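Local coordinates for hypothetical membrane protein (Corynebacterium glutamicum, PDB 6JS9) that binds heme through its N-terminal HtaA domain and probably passes it on during heme uptake, at residues R6-G11 against G178-S183; V104-A109 against S126-L131; S12-F17 against N46-P51; M94-S99 against V134-A139. All coordinates share one frame; numbering follows the deposited sequence.

Interaction 1 (R6-G11 against G178-S183); sequences RTASDG and GSLTIS
Thr-7 and Ser-183 form a hydrogen-bonded pair of an antiparallel beta ladder that joins the first strand of the domain, 7-9, to its last, 177-183. Thr-7 N gives its hydrogen to Ser-183 O at 2.9 Å, and Ser-183 N answers to Thr-7 O. Between them Ala-8 N faces the other way and donates to Thr-56 OG1. Further along, Ser-9 N reaches Thr-181 O at 3.0 Å. The chain then turns at Asp-10, whose O accepts from Thr-181 N at 3.0 Å; OD1 also takes a weak bond from Gly-11 N. Gly-11, with a positive phi of 103°, lets its CA come to 3.2 Å from Ser-179 O. On the face bearing Ala-8 and Ile-182, small meets large: the methyl of Ala-8 leaves room for Ile-182 CD1, which lies 3.8 Å from Ala-8 CB. Arg-6 bends its chain so that one face of the guanidinium meets Ile-182 CG2 and, offset toward the rim, Ser-183 N, while NH1 donates to Phe-142 O. At the edge of the ladder Ser-9 OG and Ser-183 OG share a 2.9 Å hydrogen bond, in which either could be the donor.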
loop_
_atom_site.group_PDB
_atom_site.type_symbol
_atom_site.label_atom_id
_atom_site.label_comp_id
_atom_site.label_asym_id
_atom_site.label_seq_id
_atom_site.Cartn_x
_atom_site.Cartn_y
_atom_site.Cartn_z
ATOM N N ARG A 6 -1.470 20.328 13.627
ATOM C CA ARG A 6 -2.333 19.160 13.757
ATOM C C ARG A 6 -1.601 17.919 13.259
ATOM O O ARG A 6 -0.867 17.977 12.265
ATOM C CB ARG A 6 -3.641 19.349 12.984
ATOM C CG ARG A 6 -4.454 20.563 13.399
ATOM C CD ARG A 6 -5.898 20.175 13.688
ATOM N NE ARG A 6 -6.081 19.812 15.083
ATOM C CZ ARG A 6 -7.073 19.061 15.542
ATOM N NH1 ARG A 6 -7.980 18.564 14.710
ATOM N NH2 ARG A 6 -7.149 18.801 16.840
ATOM N N THR A 7 -1.800 16.796 13.949
ATOM C CA THR A 7 -1.057 15.589 13.606
ATOM C C THR A 7 -1.917 14.359 13.868
ATOM O O THR A 7 -2.757 14.353 14.774
ATOM C CB THR A 7 0.269 15.519 14.387
ATOM O OG1 THR A 7 1.114 14.496 13.844
ATOM C CG2 THR A 7 0.021 15.251 15.868
ATOM N N ALA A 8 -1.711 13.322 13.041
ATOM C CA ALA A 8 -2.374 12.024 13.189
ATOM C C ALA A 8 -1.690 11.261 14.314
ATOM O O ALA A 8 -0.603 10.709 14.134
ATOM C CB ALA A 8 -2.317 11.229 11.885
ATOM N N SER A 9 -2.339 11.190 15.476
ATOM C CA SER A 9 -1.705 10.631 16.663
ATOM C C SER A 9 -2.159 9.216 17.001
ATOM O O SER A 9 -1.603 8.623 17.932
ATOM C CB SER A 9 -1.965 11.538 17.869
ATOM O OG SER A 9 -3.352 11.673 18.084
ATOM N N ASP A 10 -3.139 8.661 16.287
ATOM C CA ASP A 10 -3.621 7.313 16.574
ATOM C C ASP A 10 -4.511 6.836 15.430
ATOM O O ASP A 10 -4.905 7.609 14.554
ATOM C CB ASP A 10 -4.385 7.258 17.899
ATOM C CG ASP A 10 -4.042 6.035 18.714
ATOM O OD1 ASP A 10 -3.491 5.066 18.145
ATOM O OD2 ASP A 10 -4.328 6.040 19.924
ATOM N N GLY A 11 -4.848 5.551 15.474
ATOM C CA GLY A 11 -5.644 4.924 14.440
ATOM C C GLY A 11 -4.772 4.099 13.525
ATOM O O GLY A 11 -3.605 3.824 13.818
ATOM N N GLY A 178 -10.409 1.811 8.039
ATOM C CA GLY A 178 -9.829 2.352 9.247
ATOM C C GLY A 178 -10.178 3.809 9.454
ATOM O O GLY A 178 -11.082 4.368 8.827
ATOM N N SER A 179 -9.422 4.437 10.350
ATOM C CA SER A 179 -9.648 5.828 10.712
ATOM C C SER A 179 -8.435 6.333 11.473
ATOM O O SER A 179 -7.711 5.556 12.096
ATOM C CB SER A 179 -10.912 5.991 11.565
ATOM O OG SER A 179 -10.675 5.566 12.894
ATOM N N LEU A 180 -8.242 7.651 11.436
ATOM C CA LEU A 180 -7.208 8.318 12.213
ATOM C C LEU A 180 -7.846 9.327 13.172
ATOM O O LEU A 180 -8.874 9.938 12.868
ATOM C CB LEU A 180 -6.196 9.036 11.289
ATOM C CG LEU A 180 -5.510 8.245 10.166
ATOM C CD1 LEU A 180 -4.698 9.169 9.258
ATOM C CD2 LEU A 180 -4.638 7.119 10.720
ATOM N N THR A 181 -7.236 9.491 14.342
ATOM C CA THR A 181 -7.564 10.596 15.233
ATOM C C THR A 181 -6.508 11.687 15.067
ATOM O O THR A 181 -5.308 11.398 14.976
ATOM C CB THR A 181 -7.651 10.124 16.688
ATOM O OG1 THR A 181 -6.352 9.756 17.159
ATOM C CG2 THR A 181 -8.555 8.905 16.805
ATOM N N ILE A 182 -6.961 12.937 14.971
ATOM C CA ILE A 182 -6.093 14.088 14.751
ATOM C C ILE A 182 -6.161 14.965 15.989
ATOM O O ILE A 182 -7.243 15.155 16.551
ATOM C CB ILE A 182 -6.521 14.890 13.511
ATOM C CG1 ILE A 182 -6.784 13.952 12.326
ATOM C CG2 ILE A 182 -5.487 15.974 13.188
ATOM C CD1 ILE A 182 -5.595 13.092 11.916
ATOM N N SER A 183 -5.014 15.490 16.418
ATOM C CA SER A 183 -4.955 16.363 17.591
ATOM C C SER A 183 -3.829 17.378 17.400
ATOM O O SER A 183 -3.230 17.473 16.325
ATOM C CB SER A 183 -4.789 15.534 18.871
ATOM O OG SER A 183 -3.834 14.505 18.690
#

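Interaction 2 (V104-A109 against S126-L131); sequences VVDLVA and SDDIVL
Asp-128 and Ile-129 together face Val-105, making a G1 beta bulge in which Asp-128, where the chain turns a corner, takes the left-handed backbone conformation (phi 57°). Ile-129 N bonds to Val-105 O at 2.9 Å and Val-105 N returns to Ile-129 O. Asp-128 N turns instead to a side chain: Asp-106 OD1 accepts it at 2.9 Å, on the anti side of the carboxylate and 30° out of its plane. With CG beside its own backbone N (chi1 -72°), Asp-106 reaches across and satisfies the amide that the bulge displaces. Acids lie close here, Asp-106 OD2 being 3.6 Å from Asp-127 OD1, and their charges probably repel; a water donates to Asp-127 OD1 and Leu-107 O. Beyond the bulge, pairing resumes with Leu-107 N to Ser-126 O at 2.8 Å, the Leu-107 side chain lying about 9 Å from the bound heme. Branched Val-104 and Val-130 suit the extended backbone and touch through their CG2 methyls; Val-105 CG2 meets Leu-131 CD2. Strand 100-110 pairs with 123-127 and 129-136 along one edge and 82-97 along the other, and Leu-131 packs on Trp-15, Phe-17 and Phe-163 of the loops.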
loop_
_atom_site.group_PDB
_atom_site.type_symbol
_atom_site.label_atom_id
_atom_site.label_comp_id
_atom_site.label_asym_id
_atom_site.label_seq_id
_atom_site.Cartn_x
_atom_site.Cartn_y
_atom_site.Cartn_z
ATOM N N VAL A 104 0.678 6.170 -1.578
ATOM C CA VAL A 104 2.033 6.282 -2.110
ATOM C C VAL A 104 2.937 5.330 -1.343
ATOM O O VAL A 104 2.832 5.221 -0.117
ATOM C CB VAL A 104 2.529 7.730 -2.005
ATOM C CG1 VAL A 104 3.925 7.872 -2.601
ATOM C CG2 VAL A 104 1.547 8.639 -2.714
ATOM N N VAL A 105 3.810 4.621 -2.066
ATOM C CA VAL A 105 4.707 3.637 -1.472
ATOM C C VAL A 105 6.087 3.752 -2.103
ATOM O O VAL A 105 6.264 4.300 -3.197
ATOM C CB VAL A 105 4.203 2.178 -1.629
ATOM C CG1 VAL A 105 2.818 1.998 -1.011
ATOM C CG2 VAL A 105 4.214 1.774 -3.077
ATOM N N ASP A 106 7.073 3.235 -1.381
ATOM C CA ASP A 106 8.365 2.905 -1.954
ATOM C C ASP A 106 8.353 1.414 -2.254
ATOM O O ASP A 106 7.856 0.614 -1.455
ATOM C CB ASP A 106 9.516 3.240 -0.997
ATOM C CG ASP A 106 9.776 4.742 -0.855
ATOM O OD1 ASP A 106 9.110 5.567 -1.521
ATOM O OD2 ASP A 106 10.677 5.102 -0.065
ATOM N N LEU A 107 8.882 1.043 -3.411
ATOM C CA LEU A 107 8.902 -0.344 -3.842
ATOM C C LEU A 107 10.333 -0.764 -4.118
ATOM O O LEU A 107 11.106 -0.017 -4.727
ATOM C CB LEU A 107 8.057 -0.561 -5.113
ATOM C CG LEU A 107 6.541 -0.646 -4.956
ATOM C CD1 LEU A 107 5.928 -0.944 -6.296
ATOM C CD2 LEU A 107 6.156 -1.718 -3.958
ATOM N N VAL A 108 10.678 -1.965 -3.670
ATOM C CA VAL A 108 11.893 -2.647 -4.084
ATOM C C VAL A 108 11.443 -4.003 -4.613
ATOM O O VAL A 108 10.964 -4.845 -3.842
ATOM C CB VAL A 108 12.892 -2.801 -2.932
ATOM C CG1 VAL A 108 14.092 -3.609 -3.381
ATOM C CG2 VAL A 108 13.309 -1.415 -2.414
ATOM N N ALA A 109 11.560 -4.205 -5.923
ATOM C CA ALA A 109 10.857 -5.307 -6.557
ATOM C C ALA A 109 11.652 -5.842 -7.734
ATOM O O ALA A 109 12.161 -5.067 -8.551
ATOM C CB ALA A 109 9.466 -4.868 -7.036
ATOM N N SER A 126 11.831 1.721 -6.827
ATOM C CA SER A 126 10.829 2.682 -7.277
ATOM C C SER A 126 10.368 3.459 -6.047
ATOM O O SER A 126 9.534 2.978 -5.274
ATOM C CB SER A 126 9.667 1.975 -7.976
ATOM O OG SER A 126 10.124 1.202 -9.066
ATOM N N ASP A 127 10.924 4.648 -5.855
ATOM C CA ASP A 127 10.547 5.490 -4.734
ATOM C C ASP A 127 9.344 6.343 -5.103
ATOM O O ASP A 127 9.191 6.758 -6.256
ATOM C CB ASP A 127 11.703 6.403 -4.318
ATOM C CG ASP A 127 12.814 5.661 -3.593
ATOM O OD1 ASP A 127 12.570 4.553 -3.065
ATOM O OD2 ASP A 127 13.935 6.209 -3.537
ATOM N N ASP A 128 8.490 6.601 -4.105
ATOM C CA ASP A 128 7.404 7.584 -4.207
ATOM C C ASP A 128 6.461 7.274 -5.372
ATOM O O ASP A 128 6.075 8.155 -6.144
ATOM C CB ASP A 128 7.964 9.003 -4.332
ATOM C CG ASP A 128 8.937 9.341 -3.227
ATOM O OD1 ASP A 128 8.544 9.262 -2.034
ATOM O OD2 ASP A 128 10.100 9.667 -3.565
ATOM N N ILE A 129 6.093 6.011 -5.500
ATOM C CA ILE A 129 5.197 5.579 -6.564
ATOM C C ILE A 129 3.774 5.752 -6.075
ATOM O O ILE A 129 3.422 5.262 -4.995
ATOM C CB ILE A 129 5.463 4.110 -6.951
ATOM C CG1 ILE A 129 6.906 3.936 -7.419
ATOM C CG2 ILE A 129 4.501 3.645 -8.039
ATOM C CD1 ILE A 129 7.279 4.741 -8.663
ATOM N N VAL A 130 2.942 6.432 -6.859
ATOM C CA VAL A 130 1.515 6.450 -6.544
ATOM C C VAL A 130 0.937 5.102 -6.968
ATOM O O VAL A 130 0.758 4.830 -8.158
ATOM C CB VAL A 130 0.771 7.612 -7.213
ATOM C CG1 VAL A 130 -0.699 7.528 -6.866
ATOM C CG2 VAL A 130 1.329 8.959 -6.747
ATOM N N LEU A 131 0.629 4.260 -5.988
ATOM C CA LEU A 131 0.175 2.907 -6.266
ATOM C C LEU A 131 -1.322 2.839 -6.559
ATOM O O LEU A 131 -1.759 2.013 -7.365
ATOM C CB LEU A 131 0.514 2.011 -5.071
ATOM C CG LEU A 131 0.176 0.529 -5.180
ATOM C CD1 LEU A 131 0.785 -0.079 -6.435
ATOM C CD2 LEU A 131 0.639 -0.212 -3.917
HETATM O O HOH W 1 12.423 2.009 -2.675
#

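Interaction 3 (S12-F17 against N46-P51); sequences SLNWGF and NFAFTP
Leu-13 and Phe-49 project from the same face of a short antiparallel ladder between strands 11-14 and 48-58, and Asn-14 and Ala-48 from the other. The buried face is apolar: Leu-13 CG lies 4.5 Å from Phe-49 CD2, a loose contact, and Phe-68 of strand 63-79 and Ile-92 of strand 82-97 pack on both residues. Phe-49 has its CG beside the backbone N (chi1 -52°), which directs the ring so that CE2 stands 3.6 Å from Trp-15 O. That oxygen lies in the plane of the ring at its edge, where the slightly positive C-H rim suits a carbonyl. Phe-47 is turned differently: its ring presents a face to Gly-16, whose bare CA makes a CH-pi contact 4.2 Å from the ring centroid and 28° off the normal. Trp-15 points away from the second segment; its indole has Phe-17 CA over the centre of one face and gives its NE1 hydrogen to Asp-174 O. Backbone bonds hold the frame, Leu-13 N to Phe-49 O, Phe-49 N to Leu-13 O, and Trp-15 N to Phe-47 O at 2.7 Å. Beside Asn-14 and Ala-48, Ser-12 OG donates to Asn-14 OD1 at 2.8 Å, and that same amide oxygen rests 3.3 Å from Ala-48 CB.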
loop_
_atom_site.group_PDB
_atom_site.type_symbol
_atom_site.label_atom_id
_atom_site.label_comp_id
_atom_site.label_asym_id
_atom_site.label_seq_id
_atom_site.Cartn_x
_atom_site.Cartn_y
_atom_site.Cartn_z
ATOM N N SER A 12 -5.346 3.707 12.386
ATOM C CA SER A 12 -4.590 2.900 11.435
ATOM C C SER A 12 -5.239 2.946 10.062
ATOM O O SER A 12 -6.463 3.038 9.934
ATOM C CB SER A 12 -4.480 1.444 11.900
ATOM O OG SER A 12 -5.749 0.810 11.832
ATOM N N LEU A 13 -4.400 2.866 9.038
ATOM C CA LEU A 13 -4.849 2.515 7.704
ATOM C C LEU A 13 -4.870 0.997 7.591
ATOM O O LEU A 13 -3.862 0.338 7.863
ATOM C CB LEU A 13 -3.930 3.123 6.643
ATOM C CG LEU A 13 -4.023 2.563 5.219
ATOM C CD1 LEU A 13 -5.397 2.852 4.614
ATOM C CD2 LEU A 13 -2.929 3.168 4.355
ATOM N N ASN A 14 -6.025 0.451 7.215
ATOM C CA ASN A 14 -6.225 -0.981 7.067
ATOM C C ASN A 14 -6.366 -1.273 5.576
ATOM O O ASN A 14 -7.351 -0.860 4.956
ATOM C CB ASN A 14 -7.460 -1.451 7.836
ATOM C CG ASN A 14 -7.376 -1.176 9.318
ATOM O OD1 ASN A 14 -6.290 -1.067 9.892
ATOM N ND2 ASN A 14 -8.535 -1.071 9.956
ATOM N N TRP A 15 -5.388 -1.977 5.001
ATOM C CA TRP A 15 -5.378 -2.214 3.554
ATOM C C TRP A 15 -4.396 -3.323 3.224
ATOM O O TRP A 15 -3.198 -3.165 3.470
ATOM C CB TRP A 15 -4.990 -0.943 2.803
ATOM C CG TRP A 15 -5.166 -0.994 1.310
ATOM C CD1 TRP A 15 -6.329 -1.208 0.629
ATOM C CD2 TRP A 15 -4.158 -0.761 0.310
ATOM N NE1 TRP A 15 -6.102 -1.154 -0.731
ATOM C CE2 TRP A 15 -4.782 -0.861 -0.948
ATOM C CE3 TRP A 15 -2.790 -0.474 0.361
ATOM C CZ2 TRP A 15 -4.080 -0.707 -2.148
ATOM C CZ3 TRP A 15 -2.094 -0.303 -0.830
ATOM C CH2 TRP A 15 -2.741 -0.430 -2.067
ATOM N N GLY A 16 -4.887 -4.412 2.629
ATOM C CA GLY A 16 -4.022 -5.519 2.259
ATOM C C GLY A 16 -3.735 -5.574 0.771
ATOM O O GLY A 16 -3.585 -6.660 0.209
ATOM N N PHE A 17 -3.670 -4.406 0.125
ATOM C CA PHE A 17 -3.420 -4.265 -1.314
ATOM C C PHE A 17 -4.554 -4.868 -2.141
ATOM O O PHE A 17 -5.390 -4.129 -2.678
ATOM C CB PHE A 17 -2.067 -4.883 -1.703
ATOM C CG PHE A 17 -1.760 -4.807 -3.179
ATOM C CD1 PHE A 17 -1.714 -3.584 -3.834
ATOM C CD2 PHE A 17 -1.497 -5.961 -3.908
ATOM C CE1 PHE A 17 -1.430 -3.503 -5.206
ATOM C CE2 PHE A 17 -1.197 -5.892 -5.273
ATOM C CZ PHE A 17 -1.162 -4.647 -5.920
ATOM N N ASN A 46 -6.249 -7.432 6.117
ATOM C CA ASN A 46 -6.395 -6.007 5.869
ATOM C C ASN A 46 -5.335 -5.265 6.683
ATOM O O ASN A 46 -5.604 -4.629 7.714
ATOM C CB ASN A 46 -7.810 -5.570 6.217
ATOM C CG ASN A 46 -8.856 -6.448 5.556
ATOM O OD1 ASN A 46 -8.866 -6.612 4.334
ATOM N ND2 ASN A 46 -9.717 -7.052 6.368
ATOM N N PHE A 47 -4.107 -5.384 6.182
ATOM C CA PHE A 47 -2.907 -4.951 6.892
ATOM C C PHE A 47 -3.068 -3.570 7.513
ATOM O O PHE A 47 -3.479 -2.617 6.846
ATOM C CB PHE A 47 -1.727 -4.958 5.929
ATOM C CG PHE A 47 -1.497 -6.293 5.273
ATOM C CD1 PHE A 47 -1.918 -7.466 5.890
ATOM C CD2 PHE A 47 -0.851 -6.376 4.058
ATOM C CE1 PHE A 47 -1.714 -8.700 5.299
ATOM C CE2 PHE A 47 -0.638 -7.614 3.460
ATOM C CZ PHE A 47 -1.069 -8.773 4.090
ATOM N N ALA A 48 -2.726 -3.471 8.798
ATOM C CA ALA A 48 -2.928 -2.264 9.595
ATOM C C ALA A 48 -1.606 -1.517 9.767
ATOM O O ALA A 48 -0.641 -2.071 10.310
ATOM C CB ALA A 48 -3.521 -2.619 10.957
ATOM N N PHE A 49 -1.569 -0.266 9.312
ATOM C CA PHE A 49 -0.403 0.607 9.419
ATOM C C PHE A 49 -0.725 1.796 10.324
ATOM O O PHE A 49 -1.714 2.503 10.096
ATOM C CB PHE A 49 0.026 1.106 8.037
ATOM C CG PHE A 49 0.209 -0.005 7.019
ATOM C CD1 PHE A 49 1.434 -0.665 6.896
ATOM C CD2 PHE A 49 -0.837 -0.388 6.200
ATOM C CE1 PHE A 49 1.613 -1.694 5.957
ATOM C CE2 PHE A 49 -0.662 -1.425 5.251
ATOM C CZ PHE A 49 0.565 -2.072 5.139
ATOM N N THR A 50 0.142 2.035 11.364
ATOM C CA THR A 50 -0.080 3.128 12.301
ATOM C C THR A 50 0.572 4.419 11.801
ATOM O O THR A 50 1.604 4.371 11.128
ATOM C CB THR A 50 0.487 2.774 13.673
ATOM O OG1 THR A 50 1.907 2.614 13.574
ATOM C CG2 THR A 50 -0.135 1.493 14.184
ATOM N N PRO A 51 -0.005 5.587 12.122
ATOM C CA PRO A 51 0.606 6.859 11.695
ATOM C C PRO A 51 1.937 7.101 12.396
ATOM O O PRO A 51 2.090 6.844 13.592
ATOM C CB PRO A 51 -0.425 7.922 12.105
ATOM C CG PRO A 51 -1.633 7.169 12.597
ATOM C CD PRO A 51 -1.195 5.795 12.968
HETATM O O HOH W 2 -7.538 -5.146 2.466
#

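Interaction 4 (M94-S99 against V134-A139); sequences MVFNGS and VSLNSA
The turn that links strands 82-97 and 100-110 of the antiparallel sheet here folds against the end of strand 129-136, and Leu-136 meets both the turn and the strand before it. The strands 94-97 and 134-136 are not paired with each other, because strand 100-110 lies between 82-97 and 129-136 in the sheet; their axes stay 9.3 Å apart at 53°, and they touch through side chains. Leu-136 spreads its two methyls over different partners. Leu-136 CD2 meets Met-94 CE at 3.9 Å, the two side chains running past each other in opposite directions. An unbranched methionine suits this place, since its chain, extended beyond CG, can span the distance, and Met-94 CE also lies 4.3 Å from Val-134 CG1. The other methyl comes to the edge of the Phe-96 ring, near its plane: Leu-136 CD1 lies 3.9 Å from Phe-96 CD2, with the side chains crossing at about a right angle. Leu-136 CD1 also touches Gly-98 O at 3.6 Å. Gly-98 has a positive phi of 63°, readily adopted by glycine, and its O receives a CA-H contact from Ala-139. Leu-149 of strand 146-155 packs on both Met-94 and Phe-96, continuing the apolar layer. At the polar end of the contact, Leu-136 N donates to Ser-99 O at 2.8 Å.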
loop_
_atom_site.group_PDB
_atom_site.type_symbol
_atom_site.label_atom_id
_atom_site.label_comp_id
_atom_site.label_asym_id
_atom_site.label_seq_id
_atom_site.Cartn_x
_atom_site.Cartn_y
_atom_site.Cartn_z
ATOM N N MET A 94 -0.421 8.362 2.808
ATOM C CA MET A 94 -1.724 8.689 2.251
ATOM C C MET A 94 -1.794 10.197 2.064
ATOM O O MET A 94 -1.590 10.953 3.021
ATOM C CB MET A 94 -2.848 8.183 3.152
ATOM C CG MET A 94 -4.139 7.975 2.418
ATOM S SD MET A 94 -5.218 6.857 3.318
ATOM C CE MET A 94 -6.687 6.997 2.308
ATOM N N VAL A 95 -2.032 10.628 0.826
ATOM C CA VAL A 95 -2.117 12.044 0.466
ATOM C C VAL A 95 -3.587 12.368 0.219
ATOM O O VAL A 95 -4.202 11.818 -0.709
ATOM C CB VAL A 95 -1.266 12.373 -0.771
ATOM C CG1 VAL A 95 -1.258 13.891 -1.035
ATOM C CG2 VAL A 95 0.156 11.852 -0.611
ATOM N N PHE A 96 -4.148 13.266 1.035
ATOM C CA PHE A 96 -5.578 13.551 1.011
ATOM C C PHE A 96 -5.881 14.821 0.222
ATOM O O PHE A 96 -5.160 15.821 0.316
ATOM C CB PHE A 96 -6.138 13.707 2.425
ATOM C CG PHE A 96 -5.967 12.496 3.289
ATOM C CD1 PHE A 96 -4.788 12.292 3.991
ATOM C CD2 PHE A 96 -6.998 11.582 3.432
ATOM C CE1 PHE A 96 -4.631 11.192 4.804
ATOM C CE2 PHE A 96 -6.848 10.480 4.240
ATOM C CZ PHE A 96 -5.665 10.287 4.934
ATOM N N ASN A 97 -6.981 14.780 -0.535
ATOM C CA ASN A 97 -7.533 15.945 -1.234
ATOM C C ASN A 97 -9.062 15.830 -1.136
ATOM O O ASN A 97 -9.739 15.357 -2.055
ATOM C CB ASN A 97 -7.032 16.003 -2.679
ATOM C CG ASN A 97 -7.775 17.009 -3.521
ATOM O OD1 ASN A 97 -8.444 17.905 -3.005
ATOM N ND2 ASN A 97 -7.666 16.862 -4.836
ATOM N N GLY A 98 -9.612 16.254 0.008
ATOM C CA GLY A 98 -11.043 16.139 0.229
ATOM C C GLY A 98 -11.572 14.716 0.257
ATOM O O GLY A 98 -11.161 13.913 1.103
ATOM N N SER A 99 -12.501 14.400 -0.652
ATOM C CA SER A 99 -13.038 13.053 -0.808
ATOM C C SER A 99 -12.127 12.127 -1.620
ATOM O O SER A 99 -12.516 10.984 -1.891
ATOM C CB SER A 99 -14.412 13.114 -1.481
ATOM O OG SER A 99 -15.310 13.905 -0.737
ATOM N N VAL A 134 -7.705 6.684 -4.354
ATOM C CA VAL A 134 -8.722 6.312 -3.376
ATOM C C VAL A 134 -9.903 7.263 -3.504
ATOM O O VAL A 134 -9.720 8.486 -3.562
ATOM C CB VAL A 134 -8.179 6.348 -1.936
ATOM C CG1 VAL A 134 -9.195 5.722 -0.972
ATOM C CG2 VAL A 134 -6.824 5.673 -1.853
ATOM N N SER A 135 -11.108 6.707 -3.515
ATOM C CA SER A 135 -12.337 7.486 -3.453
ATOM C C SER A 135 -12.905 7.289 -2.053
ATOM O O SER A 135 -13.481 6.242 -1.746
ATOM C CB SER A 135 -13.315 7.058 -4.540
ATOM O OG SER A 135 -12.687 7.105 -5.812
ATOM N N LEU A 136 -12.717 8.293 -1.205
ATOM C CA LEU A 136 -13.089 8.191 0.199
ATOM C C LEU A 136 -14.596 8.309 0.380
ATOM O O LEU A 136 -15.253 9.093 -0.308
ATOM C CB LEU A 136 -12.389 9.281 1.007
ATOM C CG LEU A 136 -10.868 9.153 1.071
ATOM C CD1 LEU A 136 -10.265 10.443 1.589
ATOM C CD2 LEU A 136 -10.471 7.987 1.951
ATOM N N ASN A 137 -15.135 7.532 1.332
ATOM C CA ASN A 137 -16.555 7.627 1.683
ATOM C C ASN A 137 -16.928 9.016 2.205
ATOM O O ASN A 137 -18.029 9.511 1.931
ATOM C CB ASN A 137 -16.918 6.569 2.732
ATOM C CG ASN A 137 -16.760 5.142 2.224
ATOM O OD1 ASN A 137 -16.718 4.899 1.013
ATOM N ND2 ASN A 137 -16.692 4.185 3.154
ATOM N N SER A 138 -16.046 9.645 2.984
ATOM C CA SER A 138 -16.274 10.987 3.514
ATOM C C SER A 138 -15.078 11.877 3.205
ATOM O O SER A 138 -13.952 11.399 3.043
ATOM C CB SER A 138 -16.513 10.978 5.038
ATOM O OG SER A 138 -17.608 10.149 5.394
ATOM N N ALA A 139 -15.327 13.181 3.131
ATOM C CA ALA A 139 -14.242 14.118 2.882
ATOM C C ALA A 139 -13.295 14.138 4.072
ATOM O O ALA A 139 -13.729 14.205 5.224
ATOM C CB ALA A 139 -14.781 15.524 2.622
#

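From the N terminus, residues 6-11 pair with 178-183, so interaction 1 closes nearly the whole chain and encloses the other three. Interaction 3 follows at once on 12-17 and closes a shorter loop with 46-51, before interactions 4 and 2 open; it meets interaction 1 where Ser-12 N approaches Ser-179 O and Pro-51 packs on Leu-180. Later, interaction 4 closes 94-99 on 134-139, and interaction 2 is nested inside it, with both using strand 129-136. No loops cross. Leu-13 touches Met-94, and Leu-131 touches Trp-15 and Phe-17, so the early loop is tied to both later ones. Together they bind the terminal strands to the central strands of one curled antiparallel sheet.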